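Local atomic coordinates of sister chromatid cohesion protein (Chaetomium thermophilum, PDB entry 5T8V), a protein that probably acts, through its C-terminal HEAT-repeat part and the rest of the protein, as a cohesin loader that associates with chromatin. Residues L929-I932 with S933-G937; P867-A870 with S871-T874; V885-Y888 with R889-P893; L843-L846 with M847-A850. All coordinates share one frame; numbering follows the deposited sequence.

All four interactions are local contacts along four helices of the same HEAT-repeat region. Interaction 4, on helix 839-852, and interaction 3, on helix 878-891, are largely buried and touch each other, their centres about 11 Å apart. Interaction 1, at the end of helix 919-935, packs against interaction 3 from a further helix, while interaction 2, where helix 866-870 runs into the following loop, meets interaction 3 through Ile869 and Ile872; both are only partly buried. The chemistry differs with the place. Interaction 3 pairs aliphatic side chains and interaction 4 sets aliphatic groups against an aromatic ring; interaction 1 has a CH-pi contact. Hydroxyl-to-carbonyl bonds are added in interaction 1, from serine and threonine, and in interaction 2, from serine.

Interaction 1 of 4, residues L929-I932 with S933-G937; sequences LWII and STLLG
Thr934 lays its methyl group CG2 over one face of the Trp930 indole, above the six-membered ring but displaced toward its CE2-CZ2 side: CG2 lies 3.7 Å from the centroid of that ring, 21° off its normal. It is a CH-pi contact one helical turn along, and the two side chains cross at about a right angle. The threonine torsion serves both branches. With chi1 at 58°, OG1 sits between the backbone N and the carbonyl carbon and donates a hydrogen bond back to Ile931 O, in its carbonyl plane and on a lone pair. Ile931 O also takes the amide of Leu935, so two donors grip it. Leu929 O is shared likewise, by Ser933 N at 2.9 Å and by Ser933 OG at 3.1 Å, the hydroxyl standing above the carbonyl plane. Ser933 OG is hydrogen-bonded to Arg907 of helix 900-910 as well. Ile932 and Leu936 lie side by side, CG2 of Ile932 being 4.0 Å from CD1 of Leu936, and both rest on helix 900-910. Here, in the last turn of helix 919-935 within the HEAT-repeat array, Leu936 leaves helical geometry. Hydroxyl donors thus supplement the amides at the helix's C-terminal carbonyls, while the methyl group gives the threonine an apolar side for the indole.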
loop_
_atom_site.group_PDB
_atom_site.type_symbol
_atom_site.label_atom_id
_atom_site.label_comp_id
_atom_site.label_asym_id
_atom_site.label_seq_id
_atom_site.Cartn_x
_atom_site.Cartn_y
_atom_site.Cartn_z
ATOM N N LEU A 929 45.671 -28.017 -24.434
ATOM C CA LEU A 929 46.840 -28.591 -25.094
ATOM C C LEU A 929 47.771 -27.497 -25.602
ATOM O O LEU A 929 48.979 -27.521 -25.338
ATOM C CB LEU A 929 46.404 -29.496 -26.248
ATOM C CG LEU A 929 45.794 -30.855 -25.896
ATOM C CD1 LEU A 929 45.261 -31.532 -27.152
ATOM C CD2 LEU A 929 46.813 -31.748 -25.200
ATOM N N TRP A 930 47.225 -26.530 -26.342
ATOM C CA TRP A 930 48.050 -25.431 -26.835
ATOM C C TRP A 930 48.772 -24.734 -25.689
ATOM O O TRP A 930 49.978 -24.472 -25.768
ATOM C CB TRP A 930 47.185 -24.439 -27.611
ATOM C CG TRP A 930 47.915 -23.187 -28.026
ATOM C CD1 TRP A 930 47.597 -21.906 -27.682
ATOM C CD2 TRP A 930 49.084 -23.099 -28.856
ATOM N NE1 TRP A 930 48.487 -21.027 -28.248
ATOM C CE2 TRP A 930 49.410 -21.733 -28.973
ATOM C CE3 TRP A 930 49.884 -24.041 -29.511
ATOM C CZ2 TRP A 930 50.500 -21.285 -29.717
ATOM C CZ3 TRP A 930 50.963 -23.595 -30.252
ATOM C CH2 TRP A 930 51.262 -22.229 -30.348
ATOM N N ILE A 931 48.048 -24.428 -24.610
ATOM C CA ILE A 931 48.665 -23.774 -23.456
ATOM C C ILE A 931 49.845 -24.596 -22.951
ATOM O O ILE A 931 50.985 -24.115 -22.896
ATOM C CB ILE A 931 47.622 -23.547 -22.349
ATOM C CG1 ILE A 931 46.522 -22.589 -22.828
ATOM C CG2 ILE A 931 48.278 -23.024 -21.077
ATOM C CD1 ILE A 931 46.992 -21.178 -23.131
ATOM N N ILE A 932 49.585 -25.851 -22.569
ATOM C CA ILE A 932 50.656 -26.737 -22.118
ATOM C C ILE A 932 51.850 -26.649 -23.057
ATOM O O ILE A 932 53.004 -26.568 -22.617
ATOM C CB ILE A 932 50.146 -28.187 -22.014
ATOM C CG1 ILE A 932 49.016 -28.308 -20.983
ATOM C CG2 ILE A 932 51.296 -29.137 -21.672
ATOM C CD1 ILE A 932 49.465 -28.247 -19.542
ATOM N N SER A 933 51.592 -26.665 -24.366
ATOM C CA SER A 933 52.685 -26.654 -25.331
ATOM C C SER A 933 53.448 -25.335 -25.306
ATOM O O SER A 933 54.661 -25.322 -25.544
ATOM C CB SER A 933 52.146 -26.936 -26.730
ATOM O OG SER A 933 51.585 -28.236 -26.800
ATOM N N THR A 934 52.770 -24.222 -25.021
ATOM C CA THR A 934 53.473 -22.944 -24.942
ATOM C C THR A 934 54.317 -22.860 -23.678
ATOM O O THR A 934 55.452 -22.371 -23.716
ATOM C CB THR A 934 52.485 -21.779 -25.001
ATOM O OG1 THR A 934 51.541 -21.886 -23.929
ATOM C CG2 THR A 934 51.749 -21.764 -26.335
ATOM N N LEU A 935 53.787 -23.327 -22.545
ATOM C CA LEU A 935 54.594 -23.365 -21.329
ATOM C C LEU A 935 55.814 -24.257 -21.521
ATOM O O LEU A 935 56.943 -23.862 -21.206
ATOM C CB LEU A 935 53.753 -23.842 -20.145
ATOM C CG LEU A 935 52.832 -22.783 -19.537
ATOM C CD1 LEU A 935 51.392 -23.046 -19.914
ATOM C CD2 LEU A 935 52.990 -22.729 -18.027
ATOM N N LEU A 936 55.606 -25.468 -22.031
ATOM C CA LEU A 936 56.720 -26.286 -22.481
ATOM C C LEU A 936 57.339 -25.670 -23.735
ATOM O O LEU A 936 56.826 -24.709 -24.313
ATOM C CB LEU A 936 56.262 -27.717 -22.767
ATOM C CG LEU A 936 55.711 -28.538 -21.598
ATOM C CD1 LEU A 936 55.239 -29.903 -22.087
ATOM C CD2 LEU A 936 56.748 -28.699 -20.498
ATOM N N GLY A 937 58.462 -26.241 -24.159
ATOM C CA GLY A 937 59.133 -25.762 -25.347
ATOM C C GLY A 937 58.796 -26.553 -26.592
ATOM O O GLY A 937 59.175 -26.165 -27.702
#

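Interaction 2 of 4, residues P867-A870 with S871-T874; sequences PYIA and SIGT
The flat groups joined here are peptide carbonyls, and Ser871 OG and Ile872 N each approach one from above its plane: the hydroxyl of Ser871 bonds to Tyr868 O, 48° out of that carbonyl's plane, and the amide of Ile872 bonds to Ile869 O, 66° out of the plane. This is the passage from the short helix 866-870 into the loop before helix 878-891, in the alpha-helical HEAT-repeat fold. Ile872 N lies 3.1 Å from Ile869 O, an i to i-3 bond that is tighter than the alpha-type spacing. The i to i-4 bond one residue earlier is weak, with Ser871 N 3.4 Å from Pro867 O. The serine hydroxyl adds a bond to a different carbonyl: chi1 of 59° folds OG back over its own backbone, and from there it is 3.2 Å from Tyr868 O. Ile872 brings its CG1 branch back over the same turn, where CG1 meets both Tyr868 O and Ile869 O. Outside the turn, Tyr868 packs its ring on Val880 and Val884 of helix 878-891, and Ile869 and Ile872 both reach Leu910 of helix 900-910. Between these two isoleucines the side-chain contact is loose and apolar, with CD1 of Ile872 lying 4.4 Å from CB of Ile869.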
loop_
_atom_site.group_PDB
_atom_site.type_symbol
_atom_site.label_atom_id
_atom_site.label_comp_id
_atom_site.label_asym_id
_atom_site.label_seq_id
_atom_site.Cartn_x
_atom_site.Cartn_y
_atom_site.Cartn_z
ATOM N N PRO A 867 43.305 -36.683 -11.050
ATOM C CA PRO A 867 42.619 -37.895 -11.529
ATOM C C PRO A 867 41.454 -37.609 -12.459
ATOM O O PRO A 867 41.095 -38.482 -13.260
ATOM C CB PRO A 867 42.151 -38.569 -10.232
ATOM C CG PRO A 867 42.077 -37.469 -9.235
ATOM C CD PRO A 867 43.176 -36.520 -9.590
ATOM N N TYR A 868 40.848 -36.421 -12.384
ATOM C CA TYR A 868 39.775 -36.087 -13.314
ATOM C C TYR A 868 40.281 -36.017 -14.749
ATOM O O TYR A 868 39.530 -36.310 -15.684
ATOM C CB TYR A 868 39.126 -34.760 -12.923
ATOM C CG TYR A 868 38.252 -34.831 -11.689
ATOM C CD1 TYR A 868 37.051 -35.525 -11.705
ATOM C CD2 TYR A 868 38.620 -34.189 -10.514
ATOM C CE1 TYR A 868 36.244 -35.589 -10.584
ATOM C CE2 TYR A 868 37.821 -34.246 -9.387
ATOM C CZ TYR A 868 36.633 -34.947 -9.429
ATOM O OH TYR A 868 35.833 -35.006 -8.309
ATOM N N ILE A 869 41.546 -35.636 -14.946
ATOM C CA ILE A 869 42.092 -35.537 -16.295
ATOM C C ILE A 869 42.289 -36.924 -16.895
ATOM O O ILE A 869 41.982 -37.157 -18.070
ATOM C CB ILE A 869 43.409 -34.735 -16.286
ATOM C CG1 ILE A 869 43.144 -33.253 -16.006
ATOM C CG2 ILE A 869 44.147 -34.872 -17.620
ATOM C CD1 ILE A 869 43.051 -32.909 -14.540
ATOM N N ALA A 870 42.812 -37.864 -16.104
ATOM C CA ALA A 870 43.090 -39.197 -16.625
ATOM C C ALA A 870 41.818 -39.898 -17.082
ATOM O O ALA A 870 41.860 -40.716 -18.009
ATOM C CB ALA A 870 43.805 -40.035 -15.566
ATOM N N SER A 871 40.684 -39.595 -16.456
ATOM C CA SER A 871 39.424 -40.252 -16.771
ATOM C C SER A 871 38.613 -39.519 -17.834
ATOM O O SER A 871 37.511 -39.969 -18.164
ATOM C CB SER A 871 38.580 -40.403 -15.501
ATOM O OG SER A 871 38.309 -39.143 -14.911
ATOM N N ILE A 872 39.123 -38.411 -18.379
ATOM C CA ILE A 872 38.391 -37.692 -19.417
ATOM C C ILE A 872 38.084 -38.608 -20.593
ATOM O O ILE A 872 37.070 -38.431 -21.281
ATOM C CB ILE A 872 39.187 -36.448 -19.868
ATOM C CG1 ILE A 872 39.154 -35.375 -18.776
ATOM C CG2 ILE A 872 38.629 -35.879 -21.179
ATOM C CD1 ILE A 872 40.069 -34.193 -19.030
ATOM N N GLY A 873 38.940 -39.602 -20.838
ATOM C CA GLY A 873 38.788 -40.429 -22.023
ATOM C C GLY A 873 37.444 -41.123 -22.118
ATOM O O GLY A 873 36.920 -41.316 -23.219
ATOM N N THR A 874 36.865 -41.504 -20.979
ATOM C CA THR A 874 35.632 -42.285 -20.991
ATOM C C THR A 874 34.606 -41.752 -20.000
ATOM O O THR A 874 33.401 -41.934 -20.202
ATOM C CB THR A 874 35.936 -43.754 -20.687
ATOM O OG1 THR A 874 36.927 -44.237 -21.603
ATOM C CG2 THR A 874 34.672 -44.606 -20.814
#

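Interaction 3 of 4, residues V885-Y888 with R889-P893; sequences VVIY and RRVLP
Arg889 starts with CB against the preceding turn, 3.3 Å from Val885 O and 3.4 Å from Val886 O. From there CG stands anti to the backbone N (chi1 174°), and the chain stays extended as far as NE, so that the side chain leaves its own helix and reaches helix 919-935, touching Ala927. At the tip, NH1 forms a salt bridge with OD1 of Asp924, tying the two helices together by charge. Arg890 behaves differently: its CG packs over Val886 O, 4.3 Å from CG1 of Val886, and the chain then bends at chi2. One residue further along, Ile887 and Val891 lie side by side and point the same way, with CG2 of Ile887 3.9 Å from CG2 of Val891. The valine methyl that makes this contact is the one anti to the carbonyl carbon, which turns it back over Ile887 O. Beneath these side chains, regular i to i-4 bonds run from Arg889 N through Leu892 N, whose acceptor is Tyr888 O at 2.9 Å. Pro893, having no N-H, could not extend the series to Arg889 O; its CD rests 3.6 Å from Tyr888 O instead. The tyrosine's own hydroxyl is hydrogen-bonded to Leu862 O. Helix 878-891 is thus set between helices of the HEAT-repeat array: Val885, Arg889 and Leu892 contact helix 919-935, Ile887, Arg890 and Val891 pack on helix 839-852, and Val886 meets both, through Asp924 on the former and Met847 on the latter.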
loop_
_atom_site.group_PDB
_atom_site.type_symbol
_atom_site.label_atom_id
_atom_site.label_comp_id
_atom_site.label_asym_id
_atom_site.label_seq_id
_atom_site.Cartn_x
_atom_site.Cartn_y
_atom_site.Cartn_z
ATOM N N VAL A 885 39.342 -29.045 -17.292
ATOM C CA VAL A 885 40.210 -28.605 -18.383
ATOM C C VAL A 885 40.196 -27.087 -18.497
ATOM O O VAL A 885 41.205 -26.478 -18.871
ATOM C CB VAL A 885 39.816 -29.266 -19.719
ATOM C CG1 VAL A 885 39.906 -30.781 -19.611
ATOM C CG2 VAL A 885 38.427 -28.841 -20.140
ATOM N N VAL A 886 39.067 -26.447 -18.181
ATOM C CA VAL A 886 39.025 -24.988 -18.201
ATOM C C VAL A 886 39.819 -24.417 -17.033
ATOM O O VAL A 886 40.473 -23.374 -17.161
ATOM C CB VAL A 886 37.566 -24.497 -18.195
ATOM C CG1 VAL A 886 37.491 -23.003 -17.886
ATOM C CG2 VAL A 886 36.921 -24.781 -19.542
ATOM N N ILE A 887 39.779 -25.083 -15.879
ATOM C CA ILE A 887 40.538 -24.606 -14.730
ATOM C C ILE A 887 42.033 -24.700 -15.006
ATOM O O ILE A 887 42.802 -23.812 -14.620
ATOM C CB ILE A 887 40.136 -25.384 -13.463
ATOM C CG1 ILE A 887 38.690 -25.050 -13.084
ATOM C CG2 ILE A 887 41.069 -25.044 -12.297
ATOM C CD1 ILE A 887 38.098 -25.957 -12.025
ATOM N N TYR A 888 42.474 -25.771 -15.670
ATOM C CA TYR A 888 43.871 -25.845 -16.091
ATOM C C TYR A 888 44.179 -24.791 -17.145
ATOM O O TYR A 888 45.238 -24.153 -17.107
ATOM C CB TYR A 888 44.188 -27.242 -16.631
ATOM C CG TYR A 888 44.520 -28.285 -15.581
ATOM C CD1 TYR A 888 44.308 -28.042 -14.229
ATOM C CD2 TYR A 888 45.060 -29.511 -15.947
ATOM C CE1 TYR A 888 44.616 -28.994 -13.276
ATOM C CE2 TYR A 888 45.372 -30.468 -15.001
ATOM C CZ TYR A 888 45.149 -30.203 -13.668
ATOM O OH TYR A 888 45.458 -31.153 -12.723
ATOM N N ARG A 889 43.261 -24.595 -18.090
ATOM C CA ARG A 889 43.459 -23.612 -19.149
ATOM C C ARG A 889 43.695 -22.220 -18.571
ATOM O O ARG A 889 44.605 -21.502 -19.001
ATOM C CB ARG A 889 42.242 -23.622 -20.075
ATOM C CG ARG A 889 42.226 -22.554 -21.154
ATOM C CD ARG A 889 40.965 -22.689 -21.993
ATOM N NE ARG A 889 40.867 -21.676 -23.038
ATOM C CZ ARG A 889 39.896 -21.629 -23.943
ATOM N NH1 ARG A 889 38.935 -22.545 -23.939
ATOM N NH2 ARG A 889 39.884 -20.670 -24.859
ATOM N N ARG A 890 42.884 -21.826 -17.588
ATOM C CA ARG A 890 42.972 -20.477 -17.040
ATOM C C ARG A 890 44.080 -20.358 -15.999
ATOM O O ARG A 890 44.788 -19.346 -15.956
ATOM C CB ARG A 890 41.628 -20.079 -16.424
ATOM C CG ARG A 890 40.489 -19.956 -17.426
ATOM C CD ARG A 890 40.592 -18.673 -18.235
ATOM N NE ARG A 890 39.409 -18.454 -19.067
ATOM C CZ ARG A 890 39.282 -18.850 -20.332
ATOM N NH1 ARG A 890 40.269 -19.493 -20.943
ATOM N NH2 ARG A 890 38.159 -18.598 -20.993
ATOM N N VAL A 891 44.246 -21.376 -15.159
ATOM C CA VAL A 891 45.184 -21.289 -14.043
ATOM C C VAL A 891 46.609 -21.543 -14.512
ATOM O O VAL A 891 47.511 -20.727 -14.293
ATOM C CB VAL A 891 44.789 -22.276 -12.930
ATOM C CG1 VAL A 891 45.843 -22.293 -11.820
ATOM C CG2 VAL A 891 43.420 -21.922 -12.360
ATOM N N LEU A 892 46.831 -22.684 -15.155
ATOM C CA LEU A 892 48.190 -23.168 -15.372
ATOM C C LEU A 892 49.124 -22.144 -16.009
ATOM O O LEU A 892 50.293 -22.082 -15.594
ATOM C CB LEU A 892 48.130 -24.451 -16.213
ATOM C CG LEU A 892 49.284 -25.450 -16.082
ATOM C CD1 LEU A 892 49.718 -25.680 -14.637
ATOM C CD2 LEU A 892 48.852 -26.757 -16.703
ATOM N N PRO A 893 48.709 -21.330 -16.985
ATOM C CA PRO A 893 49.625 -20.299 -17.504
ATOM C C PRO A 893 49.987 -19.234 -16.478
ATOM O O PRO A 893 50.876 -18.417 -16.753
ATOM C CB PRO A 893 48.855 -19.698 -18.689
ATOM C CG PRO A 893 47.436 -20.065 -18.461
ATOM C CD PRO A 893 47.453 -21.378 -17.756
#

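Interaction 4 of 4, residues L843-L846 with M847-A850; sequences LQVL and MIFA
Val845 and Phe849 lie side by side, one turn apart and pointing the same way, with CG2 of Val845 touching the ring at CD1 and CE1 of Phe849, 3.7 Å from each. The same ring edge turns toward the backbone: Val845 O lies in the ring plane, 3.3 Å from CD1 of Phe849, and it also accepts the Phe849 amide at 2.9 Å. Ile848 joins from the neighbouring position. With its chi1 at 55° it is CG2 that stands anti to the carbonyl carbon, while CG1 is carried to Val845 O and CD1 of Ile848 comes within 4.3 Å of CG2 of Val845. Regular alpha-helical bonds, Met847 N to Leu843 O and Ala850 N to Leu846 O, fix the spacing of these groups. In the HEAT-repeat stack this part of helix 839-852 packs among several helices. Val845 and Phe849 reach both helix 773-786 and helix 808-824, through residues such as Val784 and Val819, and Leu846 meets Val819 and Phe823 of the latter. Met847, fully extended beyond CG, is directed instead to helix 878-891, where it touches Arg882 and Val886; Gln844, beside it, contacts Thr879 of that helix.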
loop_
_atom_site.group_PDB
_atom_site.type_symbol
_atom_site.label_atom_id
_atom_site.label_comp_id
_atom_site.label_asym_id
_atom_site.label_seq_id
_atom_site.Cartn_x
_atom_site.Cartn_y
_atom_site.Cartn_z
ATOM N N LEU A 843 32.754 -27.735 -8.778
ATOM C CA LEU A 843 33.613 -27.386 -9.899
ATOM C C LEU A 843 32.946 -26.398 -10.842
ATOM O O LEU A 843 33.649 -25.676 -11.556
ATOM C CB LEU A 843 34.021 -28.650 -10.653
ATOM C CG LEU A 843 34.869 -29.609 -9.814
ATOM C CD1 LEU A 843 34.961 -30.958 -10.491
ATOM C CD2 LEU A 843 36.259 -29.039 -9.575
ATOM N N GLN A 844 31.612 -26.338 -10.862
ATOM C CA GLN A 844 30.957 -25.334 -11.693
ATOM C C GLN A 844 31.246 -23.918 -11.205
ATOM O O GLN A 844 31.333 -22.993 -12.020
ATOM C CB GLN A 844 29.448 -25.583 -11.741
ATOM C CG GLN A 844 29.045 -26.715 -12.675
ATOM C CD GLN A 844 29.548 -26.502 -14.093
ATOM O OE1 GLN A 844 30.428 -27.221 -14.565
ATOM N NE2 GLN A 844 28.998 -25.502 -14.773
ATOM N N VAL A 845 31.405 -23.729 -9.896
ATOM C CA VAL A 845 31.737 -22.409 -9.360
ATOM C C VAL A 845 33.245 -22.178 -9.367
ATOM O O VAL A 845 33.707 -21.066 -9.647
ATOM C CB VAL A 845 31.136 -22.229 -7.947
ATOM C CG1 VAL A 845 31.530 -23.359 -7.022
ATOM C CG2 VAL A 845 31.554 -20.889 -7.344
ATOM N N LEU A 846 34.037 -23.210 -9.065
ATOM C CA LEU A 846 35.483 -23.077 -9.210
ATOM C C LEU A 846 35.858 -22.684 -10.631
ATOM O O LEU A 846 36.824 -21.940 -10.839
ATOM C CB LEU A 846 36.176 -24.384 -8.824
ATOM C CG LEU A 846 36.378 -24.631 -7.329
ATOM C CD1 LEU A 846 36.878 -26.045 -7.084
ATOM C CD2 LEU A 846 37.355 -23.616 -6.756
ATOM N N MET A 847 35.101 -23.169 -11.615
ATOM C CA MET A 847 35.343 -22.828 -13.011
ATOM C C MET A 847 35.280 -21.319 -13.225
ATOM O O MET A 847 36.235 -20.698 -13.710
ATOM C CB MET A 847 34.307 -23.549 -13.875
ATOM C CG MET A 847 34.446 -23.379 -15.370
ATOM S SD MET A 847 33.100 -24.256 -16.192
ATOM C CE MET A 847 33.517 -24.020 -17.913
ATOM N N ILE A 848 34.150 -20.710 -12.859
ATOM C CA ILE A 848 33.972 -19.276 -13.061
ATOM C C ILE A 848 34.923 -18.475 -12.182
ATOM O O ILE A 848 35.325 -17.364 -12.549
ATOM C CB ILE A 848 32.502 -18.884 -12.819
ATOM C CG1 ILE A 848 32.043 -19.333 -11.425
ATOM C CG2 ILE A 848 31.627 -19.479 -13.919
ATOM C CD1 ILE A 848 30.565 -19.148 -11.158
ATOM N N PHE A 849 35.313 -19.014 -11.024
ATOM C CA PHE A 849 36.345 -18.354 -10.228
ATOM C C PHE A 849 37.663 -18.292 -10.989
ATOM O O PHE A 849 38.281 -17.227 -11.101
ATOM C CB PHE A 849 36.530 -19.077 -8.897
ATOM C CG PHE A 849 35.825 -18.417 -7.755
ATOM C CD1 PHE A 849 34.497 -18.699 -7.492
ATOM C CD2 PHE A 849 36.487 -17.508 -6.948
ATOM C CE1 PHE A 849 33.844 -18.093 -6.448
ATOM C CE2 PHE A 849 35.840 -16.897 -5.897
ATOM C CZ PHE A 849 34.516 -17.189 -5.647
ATOM N N ALA A 850 38.114 -19.433 -11.515
ATOM C CA ALA A 850 39.343 -19.450 -12.297
ATOM C C ALA A 850 39.243 -18.515 -13.495
ATOM O O ALA A 850 40.231 -17.879 -13.881
ATOM C CB ALA A 850 39.654 -20.875 -12.750
#